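Local coordinates for protein Polyphosphate:AMP phosphotransferase (Meiothermus ruber H328, PDB 5O6M) that transfers phosphate from inorganic polyphosphate to AMP and ADP, making ADP and ATP, and also accepts other nucleoside mono- and diphosphates, at residues V61-D66 and A222-I227; D127-R132 and E211-E216; F166-S171 and W237-I242; Q177-R182 and M194-D199. The protein carries 1 engineered substitution. One frame throughout, in Å; residues are numbered along the deposited sequence.

Contact 1 (V61-D66 and A222-I227); sequences VLQAMD and APWYVI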
# COMPACT_ATOMS: atom_id res chain seq x y z
N VAL D 61 16.13 13.49 -5.37
CA VAL D 61 15.43 13.44 -6.65
C VAL D 61 16.45 13.43 -7.78
O VAL D 61 17.41 14.20 -7.77
CB VAL D 61 14.47 14.64 -6.79
CG1 VAL D 61 13.79 14.61 -8.16
CG2 VAL D 61 13.44 14.62 -5.68
N LEU D 62 16.25 12.52 -8.73
CA LEU D 62 17.09 12.42 -9.93
C LEU D 62 16.21 12.57 -11.16
O LEU D 62 15.28 11.78 -11.36
CB LEU D 62 17.84 11.08 -9.96
CG LEU D 62 18.82 10.79 -8.83
CD1 LEU D 62 19.48 9.45 -9.07
CD2 LEU D 62 19.86 11.89 -8.73
N GLN D 63 16.50 13.58 -11.98
CA GLN D 63 15.86 13.74 -13.28
C GLN D 63 16.93 14.01 -14.33
O GLN D 63 17.96 14.62 -14.04
CB GLN D 63 14.82 14.88 -13.26
CG GLN D 63 13.58 14.62 -12.39
CD GLN D 63 12.56 13.67 -13.02
OE1 GLN D 63 11.74 13.08 -12.31
NE2 GLN D 63 12.60 13.53 -14.34
N ALA D 64 16.69 13.54 -15.55
CA ALA D 64 17.64 13.74 -16.63
C ALA D 64 16.97 13.41 -17.95
O ALA D 64 15.96 12.70 -17.99
CB ALA D 64 18.90 12.88 -16.44
N MET D 65 17.53 13.94 -19.03
CA MET D 65 17.18 13.44 -20.35
C MET D 65 17.47 11.95 -20.42
O MET D 65 18.30 11.42 -19.67
CB MET D 65 17.97 14.18 -21.44
CG MET D 65 17.75 15.69 -21.48
SD MET D 65 16.05 16.17 -21.85
CE MET D 65 15.72 15.17 -23.29
N ASP D 66 16.77 11.26 -21.32
CA ASP D 66 17.00 9.83 -21.49
C ASP D 66 18.47 9.57 -21.75
O ASP D 66 19.11 10.27 -22.55
CB ASP D 66 16.15 9.29 -22.64
CG ASP D 66 14.66 9.47 -22.41
OD1 ASP D 66 14.25 9.53 -21.23
OD2 ASP D 66 13.90 9.55 -23.40
N ALA D 222 13.79 23.50 -1.01
CA ALA D 222 13.90 22.38 -1.95
C ALA D 222 14.70 22.82 -3.17
O ALA D 222 14.14 23.04 -4.26
CB ALA D 222 12.52 21.86 -2.35
N PRO D 223 16.01 22.95 -3.04
CA PRO D 223 16.82 23.46 -4.15
C PRO D 223 17.02 22.44 -5.26
O PRO D 223 17.08 21.23 -5.04
CB PRO D 223 18.16 23.78 -3.47
CG PRO D 223 18.24 22.78 -2.36
CD PRO D 223 16.83 22.65 -1.85
N TRP D 224 17.11 22.97 -6.49
CA TRP D 224 17.59 22.20 -7.63
C TRP D 224 19.08 22.42 -7.81
O TRP D 224 19.58 23.54 -7.65
CB TRP D 224 16.86 22.62 -8.91
CG TRP D 224 15.56 21.91 -9.14
CD1 TRP D 224 14.31 22.39 -8.87
CD2 TRP D 224 15.38 20.61 -9.71
NE1 TRP D 224 13.36 21.46 -9.23
CE2 TRP D 224 13.99 20.36 -9.75
CE3 TRP D 224 16.26 19.63 -10.19
CZ2 TRP D 224 13.46 19.16 -10.24
CZ3 TRP D 224 15.72 18.44 -10.68
CH2 TRP D 224 14.34 18.22 -10.70
N TYR D 225 19.79 21.34 -8.14
CA TYR D 225 21.18 21.42 -8.54
C TYR D 225 21.31 20.94 -9.98
O TYR D 225 20.85 19.84 -10.31
CB TYR D 225 22.08 20.57 -7.63
CG TYR D 225 22.09 21.02 -6.20
CD1 TYR D 225 22.99 21.99 -5.75
CD2 TYR D 225 21.20 20.48 -5.28
CE1 TYR D 225 23.00 22.40 -4.43
CE2 TYR D 225 21.21 20.89 -3.96
CZ TYR D 225 22.10 21.84 -3.54
OH TYR D 225 22.10 22.23 -2.22
N VAL D 226 21.90 21.77 -10.83
CA VAL D 226 22.23 21.37 -12.19
C VAL D 226 23.62 20.76 -12.16
O VAL D 226 24.58 21.39 -11.71
CB VAL D 226 22.16 22.56 -13.15
CG1 VAL D 226 22.57 22.13 -14.55
CG2 VAL D 226 20.76 23.15 -13.16
N ILE D 227 23.73 19.52 -12.62
CA ILE D 227 24.95 18.72 -12.52
C ILE D 227 25.52 18.57 -13.93
O ILE D 227 24.91 17.90 -14.77
CB ILE D 227 24.69 17.36 -11.88
CG1 ILE D 227 24.02 17.52 -10.51
CG2 ILE D 227 25.99 16.56 -11.77
CD1 ILE D 227 24.85 18.30 -9.51
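V61 and W224 form the nearest backbone pair, with 9.1 Å between V61 CA and W224 CA. Segments 61-66 and 222-227 belong to parallel strands of one sheet, with strand 161-169 running between them. No hydrogen bond joins the two segments; side chains make the link. The indole of W224 does the reaching. Its CG stands anti to the carbonyl carbon (chi1 -86°), and the six-membered ring extends toward strand 57-64. There CH2 meets Q63 CG at 4.0 Å, and this methylene lies at the ring edge, near its plane. V61 CG1 approaches the same CH2 obliquely at 4.4 Å. The Q63 chain bends at chi2 (-76°) and carries its amide away from the ring; amide and indole planes lie 64° apart. The aliphatic part of Q63 touches the ring, while its polar end serves others. Q63 NE2 bonds to E126 and Y210, and Q63 OE1 to S123. W224 NE1 bonds to T217. This is the buried core of a P-loop NTPase-type parallel sheet. V61 and Q63 pair through their backbones with strand 161-169. K165 of that strand packs on V61 and W224. Y125 meets the indole edge-to-face, and L129, just before helix 130-133, packs on Q63.

Contact 2 (D127-R132 and E211-E216); sequences DVLVVR and EAAIRE. With ATP (adenosine-5'-triphosphate), chain X; PO4 (phosphate ion), chain Z.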
# COMPACT_ATOMS: atom_id res chain seq x y z
N ASP D 127 5.26 14.79 -14.29
CA ASP D 127 3.91 15.28 -14.56
C ASP D 127 3.89 16.74 -15.01
O ASP D 127 2.81 17.29 -15.22
CB ASP D 127 3.02 15.08 -13.34
CG ASP D 127 2.66 13.62 -13.11
OD1 ASP D 127 1.91 13.06 -13.93
OD2 ASP D 127 3.14 13.03 -12.12
N VAL D 128 5.06 17.38 -15.15
CA VAL D 128 5.16 18.66 -15.83
C VAL D 128 6.29 18.58 -16.85
O VAL D 128 6.80 19.60 -17.32
CB VAL D 128 5.39 19.83 -14.85
CG1 VAL D 128 4.19 20.00 -13.93
CG2 VAL D 128 6.68 19.62 -14.08
N LEU D 129 6.69 17.35 -17.19
CA LEU D 129 7.72 17.14 -18.20
C LEU D 129 7.15 16.39 -19.39
O LEU D 129 6.61 17.00 -20.32
CB LEU D 129 8.91 16.38 -17.60
CG LEU D 129 9.73 17.12 -16.54
CD1 LEU D 129 10.70 16.17 -15.86
CD2 LEU D 129 10.48 18.29 -17.17
N VAL D 130 7.25 15.06 -19.38
CA VAL D 130 6.64 14.27 -20.45
C VAL D 130 5.16 14.60 -20.57
O VAL D 130 4.60 14.60 -21.67
CB VAL D 130 6.89 12.77 -20.23
CG1 VAL D 130 6.27 12.31 -18.91
CG2 VAL D 130 6.33 11.97 -21.40
N VAL D 131 4.49 14.86 -19.44
CA VAL D 131 3.08 15.22 -19.48
C VAL D 131 2.88 16.53 -20.23
O VAL D 131 1.91 16.69 -20.99
CB VAL D 131 2.51 15.30 -18.05
CG1 VAL D 131 1.17 16.03 -18.05
CG2 VAL D 131 2.36 13.91 -17.46
N ARG D 132 3.79 17.48 -20.04
CA ARG D 132 3.72 18.75 -20.76
C ARG D 132 4.17 18.61 -22.21
O ARG D 132 3.49 19.08 -23.13
CB ARG D 132 4.56 19.81 -20.03
CG ARG D 132 5.13 20.89 -20.94
CD ARG D 132 5.73 22.01 -20.11
NE ARG D 132 6.59 22.89 -20.90
CZ ARG D 132 6.88 24.15 -20.58
NH1 ARG D 132 6.35 24.69 -19.49
NH2 ARG D 132 7.68 24.87 -21.35
N GLU D 211 13.75 23.60 -18.02
CA GLU D 211 14.03 24.95 -17.55
C GLU D 211 12.82 25.55 -16.84
O GLU D 211 12.97 26.20 -15.80
CB GLU D 211 14.47 25.84 -18.72
CG GLU D 211 14.83 27.26 -18.29
CD GLU D 211 15.38 28.10 -19.43
OE1 GLU D 211 14.60 28.83 -20.08
OE2 GLU D 211 16.60 28.02 -19.67
N ALA D 212 11.63 25.34 -17.39
CA ALA D 212 10.42 25.84 -16.74
C ALA D 212 10.23 25.18 -15.38
O ALA D 212 9.98 25.85 -14.38
CB ALA D 212 9.21 25.60 -17.64
N ALA D 213 10.33 23.85 -15.34
CA ALA D 213 10.17 23.13 -14.08
C ALA D 213 11.20 23.58 -13.05
O ALA D 213 10.87 23.85 -11.89
CB ALA D 213 10.26 21.62 -14.32
N ILE D 214 12.47 23.68 -13.46
CA ILE D 214 13.52 24.03 -12.51
C ILE D 214 13.35 25.46 -12.03
O ILE D 214 13.46 25.74 -10.83
CB ILE D 214 14.90 23.80 -13.15
CG1 ILE D 214 15.15 22.30 -13.31
CG2 ILE D 214 15.99 24.47 -12.31
CD1 ILE D 214 16.33 21.95 -14.19
N ARG D 215 13.07 26.39 -12.95
CA ARG D 215 12.83 27.78 -12.56
C ARG D 215 11.62 27.91 -11.64
O ARG D 215 11.63 28.73 -10.71
CB ARG D 215 12.68 28.64 -13.82
CG ARG D 215 12.40 30.11 -13.55
CD ARG D 215 12.10 30.86 -14.85
NE ARG D 215 11.39 30.06 -15.84
CZ ARG D 215 10.07 30.03 -15.99
NH1 ARG D 215 9.52 29.27 -16.93
NH2 ARG D 215 9.29 30.76 -15.19
N GLU D 216 10.57 27.12 -11.88
CA GLU D 216 9.33 27.27 -11.12
C GLU D 216 9.41 26.65 -9.73
O GLU D 216 8.69 27.09 -8.83
CB GLU D 216 8.15 26.66 -11.88
CG GLU D 216 7.65 27.47 -13.07
CD GLU D 216 6.85 28.69 -12.64
OE1 GLU D 216 6.35 28.71 -11.50
OE2 GLU D 216 6.71 29.63 -13.46
PG ATP X . 14.21 4.66 -17.45
O1G ATP X . 13.85 5.41 -16.20
O2G ATP X . 14.38 5.58 -18.66
O3G ATP X . 15.47 3.81 -17.28
PB ATP X . 12.81 2.10 -17.74
O1B ATP X . 12.76 1.46 -19.08
O2B ATP X . 13.88 1.57 -16.78
O3B ATP X . 13.02 3.68 -17.85
PA ATP X . 10.37 2.98 -16.30
O1A ATP X . 10.85 3.33 -14.95
O2A ATP X . 9.04 2.24 -16.32
O3A ATP X . 11.41 1.99 -17.00
O5' ATP X . 10.13 4.33 -17.20
C5' ATP X . 9.30 4.27 -18.38
C4' ATP X . 8.77 5.63 -18.79
O4' ATP X . 7.80 6.13 -17.84
C3' ATP X . 9.81 6.75 -18.97
O3' ATP X . 9.93 7.07 -20.35
C2' ATP X . 9.20 7.94 -18.19
O2' ATP X . 9.30 9.18 -18.89
C1' ATP X . 7.74 7.51 -18.10
N9 ATP X . 6.97 8.19 -17.07
C8 ATP X . 7.30 8.40 -15.76
N7 ATP X . 6.44 9.14 -15.09
C5 ATP X . 5.47 9.43 -16.03
C6 ATP X . 4.29 10.19 -15.97
N6 ATP X . 3.89 10.87 -14.89
N1 ATP X . 3.53 10.27 -17.09
C2 ATP X . 3.94 9.64 -18.19
N3 ATP X . 5.05 8.90 -18.37
C4 ATP X . 5.77 8.84 -17.25
P PO4 Z . 7.60 28.57 -20.02
O1 PO4 Z . 9.04 28.36 -19.64
O2 PO4 Z . 7.32 27.93 -21.36
O3 PO4 Z . 7.33 30.06 -20.12
O4 PO4 Z . 6.69 27.97 -18.98
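V128, L129 and R132 lie against A212 and A213, joining the turn that leads into helix 130-133 to helix 203-217 of this P-loop NTPase-type fold. The apolar part centres on A213. Its CB meets V128 CG2 at 4.1 Å and L129 CD2 at 4.4 Å. The small side chain of A213 is consistent with the close approach here: V128 CA and A213 CA are 6.9 Å apart. The charged part gathers round a phosphate ion, probably from the crystallisation liquor. R132 runs extended from CG to NE past A212, whose CB lies 3.5 Å from R132 NH1, oblique to the guanidinium. R132 NH2 bonds to phosphate O2 at 3.1 Å, while the bond from NH1 to O4 is weak though nearly straight (168°). R215 brings its guanidinium edge to the same ion and forms a salt bridge with E216, its hydrogen bond weak. E216 has a second partner in R150. The ligand part lies on the far side of segment 127-132. V130, V131 and D127 belong to the ATP pocket and meet the adenine. V130 CG1 stands 3.6 Å from ATP C2, and ATP N6 gives a weak hydrogen bond to D127 OD1 at 3.1 Å.

Contact 3 (F166-S171 and W237-I242); sequences FFLHIS and WLVSHI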
# COMPACT_ATOMS: atom_id res chain seq x y z
N PHE D 166 18.42 16.80 -8.18
CA PHE D 166 19.55 16.82 -9.11
C PHE D 166 19.03 16.68 -10.53
O PHE D 166 18.33 15.71 -10.85
CB PHE D 166 20.54 15.69 -8.80
CG PHE D 166 21.22 15.82 -7.46
CD1 PHE D 166 22.28 16.69 -7.29
CD2 PHE D 166 20.79 15.07 -6.38
CE1 PHE D 166 22.91 16.81 -6.06
CE2 PHE D 166 21.42 15.19 -5.15
CZ PHE D 166 22.48 16.06 -4.99
N PHE D 167 19.34 17.66 -11.37
CA PHE D 167 19.18 17.53 -12.81
C PHE D 167 20.55 17.20 -13.40
O PHE D 167 21.46 18.03 -13.36
CB PHE D 167 18.60 18.80 -13.43
CG PHE D 167 18.42 18.72 -14.92
CD1 PHE D 167 17.58 17.77 -15.48
CD2 PHE D 167 19.09 19.60 -15.76
CE1 PHE D 167 17.41 17.70 -16.85
CE2 PHE D 167 18.92 19.53 -17.13
CZ PHE D 167 18.08 18.58 -17.68
N LEU D 168 20.71 15.98 -13.91
CA LEU D 168 21.95 15.59 -14.58
C LEU D 168 21.89 16.09 -16.02
O LEU D 168 21.07 15.61 -16.81
CB LEU D 168 22.17 14.08 -14.51
CG LEU D 168 22.00 13.43 -13.14
CD1 LEU D 168 22.20 11.92 -13.24
CD2 LEU D 168 22.93 14.04 -12.11
N HIS D 169 22.76 17.04 -16.36
CA HIS D 169 22.64 17.85 -17.56
C HIS D 169 23.63 17.37 -18.61
O HIS D 169 24.84 17.55 -18.47
CB HIS D 169 22.87 19.32 -17.23
CG HIS D 169 22.61 20.25 -18.37
ND1 HIS D 169 21.62 20.03 -19.30
CD2 HIS D 169 23.20 21.42 -18.72
CE1 HIS D 169 21.61 21.01 -20.18
NE2 HIS D 169 22.57 21.87 -19.85
N ILE D 170 23.12 16.73 -19.67
CA ILE D 170 23.94 16.31 -20.79
C ILE D 170 23.54 17.10 -22.02
O ILE D 170 22.44 17.67 -22.11
CB ILE D 170 23.84 14.79 -21.06
CG1 ILE D 170 22.42 14.41 -21.46
CG2 ILE D 170 24.31 13.99 -19.84
CD1 ILE D 170 22.31 13.04 -22.09
N SER D 171 24.44 17.13 -23.00
CA SER D 171 24.21 17.80 -24.26
C SER D 171 23.47 16.90 -25.24
O SER D 171 23.39 15.68 -25.06
CB SER D 171 25.54 18.24 -24.87
OG SER D 171 26.33 17.11 -25.17
N TRP D 237 31.28 12.62 -8.84
CA TRP D 237 31.97 13.33 -7.77
C TRP D 237 31.12 14.49 -7.24
O TRP D 237 31.00 14.67 -6.02
CB TRP D 237 33.32 13.87 -8.25
CG TRP D 237 33.96 14.76 -7.21
CD1 TRP D 237 34.71 14.36 -6.14
CD2 TRP D 237 33.85 16.18 -7.11
NE1 TRP D 237 35.09 15.45 -5.39
CE2 TRP D 237 34.58 16.58 -5.97
CE3 TRP D 237 33.21 17.17 -7.88
CZ2 TRP D 237 34.69 17.92 -5.58
CZ3 TRP D 237 33.33 18.49 -7.49
CH2 TRP D 237 34.06 18.85 -6.35
N LEU D 238 30.54 15.28 -8.14
CA LEU D 238 29.81 16.47 -7.71
C LEU D 238 28.57 16.10 -6.92
O LEU D 238 28.30 16.67 -5.86
CB LEU D 238 29.45 17.33 -8.92
CG LEU D 238 28.74 18.64 -8.58
CD1 LEU D 238 29.54 19.43 -7.55
CD2 LEU D 238 28.51 19.47 -9.83
N VAL D 239 27.79 15.13 -7.42
CA VAL D 239 26.62 14.68 -6.68
C VAL D 239 27.04 14.16 -5.31
O VAL D 239 26.39 14.45 -4.30
CB VAL D 239 25.84 13.61 -7.48
CG1 VAL D 239 24.80 12.95 -6.59
CG2 VAL D 239 25.18 14.25 -8.70
N SER D 240 28.12 13.39 -5.26
CA SER D 240 28.60 12.87 -3.98
C SER D 240 28.95 14.01 -3.02
O SER D 240 28.58 13.97 -1.84
CB SER D 240 29.81 11.97 -4.20
OG SER D 240 29.47 10.87 -5.02
N HIS D 241 29.66 15.03 -3.51
CA HIS D 241 30.05 16.13 -2.63
C HIS D 241 28.84 16.84 -2.06
O HIS D 241 28.74 17.06 -0.84
CB HIS D 241 30.95 17.12 -3.37
CG HIS D 241 31.27 18.34 -2.56
ND1 HIS D 241 32.20 18.34 -1.55
CD2 HIS D 241 30.77 19.60 -2.61
CE1 HIS D 241 32.26 19.54 -1.01
NE2 HIS D 241 31.41 20.33 -1.64
N ILE D 242 27.89 17.20 -2.92
CA ILE D 242 26.71 17.91 -2.46
C ILE D 242 25.95 17.07 -1.43
O ILE D 242 25.55 17.57 -0.38
CB ILE D 242 25.82 18.30 -3.66
CG1 ILE D 242 26.55 19.34 -4.52
CG2 ILE D 242 24.46 18.81 -3.20
CD1 ILE D 242 25.98 19.51 -5.91
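F166 and L168 of the strand pack on V239 and I242 of helix 232-249. The short axes of 166-169 and 237-242 run nearly antiparallel, at 165°, with 11.0 Å at closest approach. The F166 ring carries the contact. Its CG lies anti to the carbonyl carbon and beside the backbone N (chi1 -65°), and the ring points out from the sheet toward the helix. V239 and I242 take it from two directions. V239 CG1 sits over the middle of one face, 4.2 Å from the F166 ring centroid and only 10° off the normal, a CH-pi contact. I242 comes in at the edge, where its CG2 lies 3.8 Å from both F166 CE1 and F166 CZ. V239 uses both branches. CG1, anti to its own backbone N, serves the ring face. CG2, the other branch, touches both F166 CD1 at 4.0 Å and L168 CD2 at 4.1 Å. The L168 chain crosses V239 at about a right angle. With alanine at F166, V239 CG1 would lose the face and I242 CG2 the edge they rest on, and a gap would probably open between strand and helix. The contact is wholly apolar and buried. A helix running back against the strand direction is characteristic of this parallel alpha/beta sheet. Helix 70-77 joins the same layer, with T73 touching both L168 and V239. I227 of strand 224-228 packs beside F166 and L168, and helix 29-53 meets helix 232-249 through L36 and L39.

Contact 4 (Q177-R182 and M194-D199); sequences QRLQER and MGDLED. With PO4 (phosphate ion), chain Y.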
# COMPACT_ATOMS: atom_id res chain seq x y z
N GLN D 177 25.61 9.69 -28.31
CA GLN D 177 26.61 8.64 -28.10
C GLN D 177 26.10 7.59 -27.12
O GLN D 177 26.21 6.39 -27.38
CB GLN D 177 27.92 9.25 -27.60
CG GLN D 177 28.47 10.37 -28.45
CD GLN D 177 29.78 10.92 -27.90
OE1 GLN D 177 29.96 12.13 -27.78
NE2 GLN D 177 30.70 10.03 -27.58
N ARG D 178 25.56 8.02 -25.98
CA ARG D 178 25.10 7.07 -24.98
C ARG D 178 23.98 6.19 -25.53
O ARG D 178 23.95 4.98 -25.28
CB ARG D 178 24.67 7.81 -23.71
CG ARG D 178 25.78 8.68 -23.16
CD ARG D 178 25.51 9.19 -21.75
NE ARG D 178 26.68 9.89 -21.23
CZ ARG D 178 26.76 10.43 -20.02
NH1 ARG D 178 25.74 10.34 -19.18
NH2 ARG D 178 27.88 11.04 -19.64
N LEU D 179 23.05 6.78 -26.30
CA LEU D 179 22.02 5.96 -26.93
C LEU D 179 22.64 4.99 -27.93
O LEU D 179 22.27 3.81 -27.95
CB LEU D 179 20.98 6.86 -27.61
CG LEU D 179 19.95 7.54 -26.71
CD1 LEU D 179 19.16 8.58 -27.49
CD2 LEU D 179 19.01 6.52 -26.09
N GLN D 180 23.57 5.46 -28.75
CA GLN D 180 24.29 4.58 -29.67
C GLN D 180 25.04 3.49 -28.91
O GLN D 180 24.86 2.29 -29.16
CB GLN D 180 25.25 5.38 -30.55
CG GLN D 180 25.80 4.61 -31.75
CD GLN D 180 24.73 4.22 -32.75
OE1 GLN D 180 24.31 5.03 -33.58
NE2 GLN D 180 24.29 2.97 -32.69
N GLU D 181 25.91 3.90 -27.98
CA GLU D 181 26.62 2.92 -27.15
C GLU D 181 25.64 1.96 -26.49
O GLU D 181 25.97 0.79 -26.26
CB GLU D 181 27.46 3.65 -26.11
CG GLU D 181 28.65 2.86 -25.58
CD GLU D 181 28.24 1.72 -24.67
OE1 GLU D 181 28.80 0.61 -24.81
OE2 GLU D 181 27.35 1.93 -23.82
N ARG D 182 24.43 2.43 -26.17
CA ARG D 182 23.42 1.56 -25.60
C ARG D 182 23.04 0.45 -26.58
O ARG D 182 22.77 -0.69 -26.17
CB ARG D 182 22.19 2.38 -25.21
CG ARG D 182 21.24 1.74 -24.22
CD ARG D 182 20.25 2.77 -23.69
NE ARG D 182 20.79 3.55 -22.58
CZ ARG D 182 20.05 4.11 -21.63
NH1 ARG D 182 20.61 4.80 -20.65
NH2 ARG D 182 18.73 4.01 -21.69
N MET D 194 12.40 2.21 -28.53
CA MET D 194 12.13 3.08 -29.67
C MET D 194 11.56 4.42 -29.20
O MET D 194 11.83 5.46 -29.81
CB MET D 194 11.18 2.40 -30.66
CG MET D 194 11.84 1.27 -31.44
SD MET D 194 13.25 1.84 -32.41
CE MET D 194 12.47 3.04 -33.48
N GLY D 195 10.75 4.40 -28.14
CA GLY D 195 10.30 5.65 -27.56
C GLY D 195 11.45 6.58 -27.23
O GLY D 195 11.27 7.80 -27.19
N ASP D 196 12.64 6.02 -26.97
CA ASP D 196 13.81 6.86 -26.74
C ASP D 196 14.06 7.78 -27.92
O ASP D 196 14.49 8.93 -27.75
CB ASP D 196 15.04 5.98 -26.49
CG ASP D 196 15.16 5.52 -25.05
OD1 ASP D 196 16.19 4.89 -24.71
OD2 ASP D 196 14.24 5.80 -24.25
N LEU D 197 13.80 7.29 -29.14
CA LEU D 197 14.02 8.10 -30.33
C LEU D 197 12.99 9.22 -30.44
O LEU D 197 13.34 10.38 -30.69
CB LEU D 197 13.99 7.20 -31.57
CG LEU D 197 15.08 6.13 -31.58
CD1 LEU D 197 15.04 5.32 -32.87
CD2 LEU D 197 16.45 6.77 -31.39
N GLU D 198 11.71 8.89 -30.25
CA GLU D 198 10.67 9.91 -30.31
C GLU D 198 10.88 10.99 -29.26
O GLU D 198 10.58 12.16 -29.51
CB GLU D 198 9.29 9.28 -30.14
CG GLU D 198 8.87 8.38 -31.29
CD GLU D 198 7.50 7.76 -31.07
OE1 GLU D 198 6.94 7.93 -29.97
OE2 GLU D 198 6.99 7.11 -32.00
N ASP D 199 11.40 10.62 -28.08
CA ASP D 199 11.73 11.63 -27.09
C ASP D 199 12.97 12.42 -27.50
O ASP D 199 13.05 13.62 -27.21
CB ASP D 199 11.95 10.98 -25.72
CG ASP D 199 10.65 10.52 -25.08
OD1 ASP D 199 9.59 11.11 -25.37
OD2 ASP D 199 10.69 9.55 -24.28
P PO4 Y . 20.10 6.78 -17.54
O1 PO4 Y . 21.59 6.73 -17.85
O2 PO4 Y . 19.33 6.03 -18.60
O3 PO4 Y . 19.87 6.14 -16.19
O4 PO4 Y . 19.61 8.21 -17.49
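L179 and D196 each hold CG anti to the carbonyl carbon, beside the backbone N, and the two side chains cross obliquely between the helices. R182 starts with CG anti to its backbone N, then bends at chi3 (-84°) and crosses D196 at about a right angle. The closest meeting is L179 CD2 with D196 OD1, at 3.5 Å. R182 NH2 lies 4.0 Å from the same oxygen, too far for a salt bridge, and the guanidinium and carboxylate planes are 55° apart. The main bond of R182 goes elsewhere. Its NH1 donates to phosphate O2 at 2.7 Å, nearly straight at 170°, with the ion at the guanidinium edge. The ion, probably from the crystallisation liquor, is also gripped by the backbone N atoms of G69, K70 and D71, in the P-loop. With an alanine in place of R182, the phosphate would probably lose a charged partner, and D196 its nearby positive charge. L197 and Q180 also pack on I266 of a second subunit. D196 OD1 is buried with no partner in the model; R182 offers it a nearby charge but no bond. R182 turns its strong bond to the anion, consistent with a phosphate-binding position at the P-loop.

In the fold
Contacts 1 and 3 are the core, their centres about 7 Å apart. They share the sheet: strand 161-169 lies between the two strands of contact 1, and I227 pairs with it by probable backbone hydrogen bonds. Their cross-segment chemistry is carbon on carbon. Contact 2 lies farther out, on the adenine side. It is apolar next to the sheet, where L129 meets Q63 and I214 meets W224 and F167, and charged at its outer end. Contact 4 is the outlying one, about 20 Å from contact 1. It sets an arginine on an anion beside a buried aspartate. D66 of contact 1 brings a further carboxylate close to those of D196 and D199, a cluster of like charges.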